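Local coordinates for CRISPR-associated protein, Cse2 family (Thermobifida fusca, PDB 4H79), which probably serves as the small CasB (Cse2) subunit of the CRISPR Cascade complex, where it binds nucleic acid, at residues L92-I97 with E153-L158. Residues are numbered along the deposited sequence; the frame is centred on the assembly and turned at random.
Sequences LTLYAI and EIVTLL
Val155 reaches across to Leu94 with both of its methyls, and each meets a different part of that residue. CG1 of Val155 comes against the backbone, 3.7 Å from the carbonyl O of Leu94, while CG2 of Val155 touches the end of the side chain, 4.1 Å from CD2 of Leu94. The valine torsion explains the split: with CG1 opposite the backbone N (chi1 164°) and CG2 opposite the carbonyl carbon, one branch is set against the Leu94 carbonyl and the other against the end of its side chain. Ile97, one turn beyond Leu94, faces the same helix but touches more lightly. Its branch methyl CG2 is 4.5 Å from CG1 of Val155, and this same methyl approaches OG1 of Thr156 at 4.3 Å. That hydroxyl is hydrogen-bonded to the carbonyl O of Arg152 one turn back in its own helix, which turns its polar end to the backbone; Thr156 itself lies at the exposed margin. The segment axes run in roughly the same direction, crossing at -32° and 9.7 Å apart at their closest. Together the segments bury 164 Å², mostly through Leu94, Ile97 and Val155. Leu151 and Arg152 carry the contact one turn back along helix 144-160, where both touch Leu94 and Arg152 also touches Ile97. Other sides of helix 80-99 are covered by helix 16-33, against which Leu92 packs, and by helix 37-49, whose Leu43 and Leu46 meet Ala96, within the all-helical Cse2 fold.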
ATOM      1  N   LEU A  92      -3.740  -0.450   4.308  1.00 20.62           N
ATOM      2  CA  LEU A  92      -3.489  -0.649   5.762  1.00 22.70           C
ATOM      3  C   LEU A  92      -3.089  -2.066   6.071  1.00 20.68           C
ATOM      4  O   LEU A  92      -2.190  -2.286   6.918  1.00 19.25           O
ATOM      5  CB  LEU A  92      -4.744  -0.318   6.591  1.00 24.72           C
ATOM      6  CG  LEU A  92      -4.764   1.099   7.195  1.00 31.06           C
ATOM      7  CD1 LEU A  92      -3.685   1.306   8.262  1.00 28.66           C
ATOM      8  CD2 LEU A  92      -4.565   2.103   6.155  1.00 28.71           C
ATOM      9  N   THR A  93      -3.745  -3.029   5.398  1.00 22.59           N
ATOM     10  CA  THR A  93      -3.403  -4.501   5.649  1.00 21.73           C
ATOM     11  C   THR A  93      -2.003  -4.756   5.169  1.00 19.39           C
ATOM     12  O   THR A  93      -1.192  -5.436   5.849  1.00 17.06           O
ATOM     13  CB  THR A  93      -4.398  -5.385   4.850  1.00 22.83           C
ATOM     14  OG1 THR A  93      -5.728  -5.093   5.354  1.00 23.78           O
ATOM     15  CG2 THR A  93      -4.091  -6.881   5.061  1.00 24.82           C
ATOM     16  N   LEU A  94      -1.657  -4.250   3.956  1.00 18.86           N
ATOM     17  CA  LEU A  94      -0.270  -4.417   3.457  1.00 16.08           C
ATOM     18  C   LEU A  94       0.734  -3.772   4.427  1.00 17.95           C
ATOM     19  O   LEU A  94       1.796  -4.349   4.738  1.00 19.91           O
ATOM     20  CB  LEU A  94      -0.083  -3.806   2.030  1.00 19.28           C
ATOM     21  CG  LEU A  94      -0.857  -4.546   0.925  1.00 24.65           C
ATOM     22  CD1 LEU A  94      -0.794  -3.760  -0.358  1.00 24.17           C
ATOM     23  CD2 LEU A  94      -0.240  -5.972   0.719  1.00 20.99           C
ATOM     24  N   TYR A  95       0.451  -2.556   4.869  1.00 19.84           N
ATOM     25  CA  TYR A  95       1.380  -1.925   5.816  1.00 18.81           C
ATOM     26  C   TYR A  95       1.587  -2.791   7.092  1.00 19.01           C
ATOM     27  O   TYR A  95       2.728  -2.895   7.629  1.00 20.22           O
ATOM     28  CB  TYR A  95       0.848  -0.483   6.219  1.00 19.11           C
ATOM     29  CG  TYR A  95       1.694   0.034   7.381  1.00 22.31           C
ATOM     30  CD1 TYR A  95       3.029   0.469   7.151  1.00 20.60           C
ATOM     31  CD2 TYR A  95       1.178   0.050   8.716  1.00 22.94           C
ATOM     32  CE1 TYR A  95       3.853   0.849   8.223  1.00 21.38           C
ATOM     33  CE2 TYR A  95       1.966   0.490   9.777  1.00 24.57           C
ATOM     34  CZ  TYR A  95       3.300   0.872   9.513  1.00 22.42           C
ATOM     35  OH  TYR A  95       4.111   1.305  10.549  1.00 22.41           O
ATOM     36  N   ALA A  96       0.478  -3.350   7.627  1.00 16.58           N
ATOM     37  CA  ALA A  96       0.561  -4.221   8.831  1.00 17.82           C
ATOM     38  C   ALA A  96       1.480  -5.415   8.612  1.00 15.77           C
ATOM     39  O   ALA A  96       2.216  -5.827   9.505  1.00 16.43           O
ATOM     40  CB  ALA A  96      -0.849  -4.701   9.218  1.00 14.82           C
ATOM     41  N   ILE A  97       1.404  -5.985   7.423  1.00 15.71           N
ATOM     42  CA  ILE A  97       2.306  -7.105   7.065  1.00 18.37           C
ATOM     43  C   ILE A  97       3.736  -6.598   6.942  1.00 16.77           C
ATOM     44  O   ILE A  97       4.677  -7.189   7.507  1.00 17.93           O
ATOM     45  CB  ILE A  97       1.870  -7.682   5.693  1.00 16.31           C
ATOM     46  CG1 ILE A  97       0.531  -8.429   5.847  1.00 20.48           C
ATOM     47  CG2 ILE A  97       2.951  -8.676   5.165  1.00 17.38           C
ATOM     48  CD1 ILE A  97      -0.138  -8.656   4.514  1.00 21.06           C
ATOM     49  N   GLU A 153       2.718 -10.373  -1.932  1.00 23.14           N
ATOM     50  CA  GLU A 153       3.968 -11.123  -2.227  1.00 25.62           C
ATOM     51  C   GLU A 153       5.145 -10.153  -2.354  1.00 26.71           C
ATOM     52  O   GLU A 153       6.242 -10.430  -1.894  1.00 26.25           O
ATOM     53  CB  GLU A 153       3.858 -11.964  -3.526  1.00 27.36           C
ATOM     54  CG  GLU A 153       2.752 -13.033  -3.464  1.00 37.03           C
ATOM     55  CD  GLU A 153       2.500 -13.736  -4.822  1.00 64.24           C
ATOM     56  OE1 GLU A 153       3.136 -13.357  -5.862  1.00 69.24           O
ATOM     57  OE2 GLU A 153       1.664 -14.683  -4.880  1.00 67.42           O
ATOM     58  N   ILE A 154       4.907  -9.009  -2.999  1.00 22.91           N
ATOM     59  CA  ILE A 154       5.956  -7.995  -3.207  1.00 21.76           C
ATOM     60  C   ILE A 154       6.325  -7.355  -1.867  1.00 21.11           C
ATOM     61  O   ILE A 154       7.497  -7.198  -1.546  1.00 20.22           O
ATOM     62  CB  ILE A 154       5.482  -6.881  -4.170  1.00 22.05           C
ATOM     63  CG1 ILE A 154       5.226  -7.444  -5.634  1.00 25.23           C
ATOM     64  CG2 ILE A 154       6.490  -5.758  -4.160  1.00 21.38           C
ATOM     65  CD1 ILE A 154       6.498  -7.967  -6.288  1.00 26.46           C
ATOM     66  N   VAL A 155       5.337  -6.983  -1.068  1.00 20.35           N
ATOM     67  CA  VAL A 155       5.611  -6.296   0.210  1.00 20.30           C
ATOM     68  C   VAL A 155       6.358  -7.247   1.167  1.00 17.94           C
ATOM     69  O   VAL A 155       7.201  -6.829   1.932  1.00 21.79           O
ATOM     70  CB  VAL A 155       4.228  -5.876   0.872  1.00 23.27           C
ATOM     71  CG1 VAL A 155       4.343  -5.515   2.325  1.00 24.37           C
ATOM     72  CG2 VAL A 155       3.601  -4.719   0.086  1.00 18.89           C
ATOM     73  N   THR A 156       6.045  -8.540   1.107  1.00 19.03           N
ATOM     74  CA  THR A 156       6.781  -9.515   1.915  1.00 22.78           C
ATOM     75  C   THR A 156       8.302  -9.421   1.593  1.00 21.74           C
ATOM     76  O   THR A 156       9.171  -9.513   2.499  1.00 19.70           O
ATOM     77  CB  THR A 156       6.226 -10.922   1.670  1.00 30.41           C
ATOM     78  OG1 THR A 156       4.861 -10.954   2.123  1.00 33.07           O
ATOM     79  CG2 THR A 156       6.928 -11.909   2.496  1.00 38.14           C
ATOM     80  N   LEU A 157       8.606  -9.307   0.292  1.00 19.95           N
ATOM     81  CA  LEU A 157      10.016  -9.232  -0.148  1.00 23.92           C
ATOM     82  C   LEU A 157      10.617  -7.894   0.285  1.00 22.09           C
ATOM     83  O   LEU A 157      11.734  -7.840   0.763  1.00 19.70           O
ATOM     84  CB  LEU A 157      10.157  -9.430  -1.676  1.00 22.18           C
ATOM     85  CG  LEU A 157       9.711 -10.794  -2.234  1.00 25.38           C
ATOM     86  CD1 LEU A 157       9.753 -10.720  -3.770  1.00 25.09           C
ATOM     87  CD2 LEU A 157      10.581 -11.979  -1.762  1.00 30.04           C
ATOM     88  N   LEU A 158       9.838  -6.804   0.124  1.00 19.64           N
ATOM     89  CA  LEU A 158      10.335  -5.498   0.591  1.00 20.48           C
ATOM     90  C   LEU A 158      10.635  -5.514   2.104  1.00 22.84           C
ATOM     91  O   LEU A 158      11.634  -4.907   2.538  1.00 19.31           O
ATOM     92  CB  LEU A 158       9.324  -4.379   0.305  1.00 17.61           C
ATOM     93  CG  LEU A 158       9.010  -4.127  -1.167  1.00 16.12           C
ATOM     94  CD1 LEU A 158       7.941  -2.994  -1.259  1.00 17.53           C
ATOM     95  CD2 LEU A 158      10.335  -3.707  -1.961  1.00 16.46           C
TER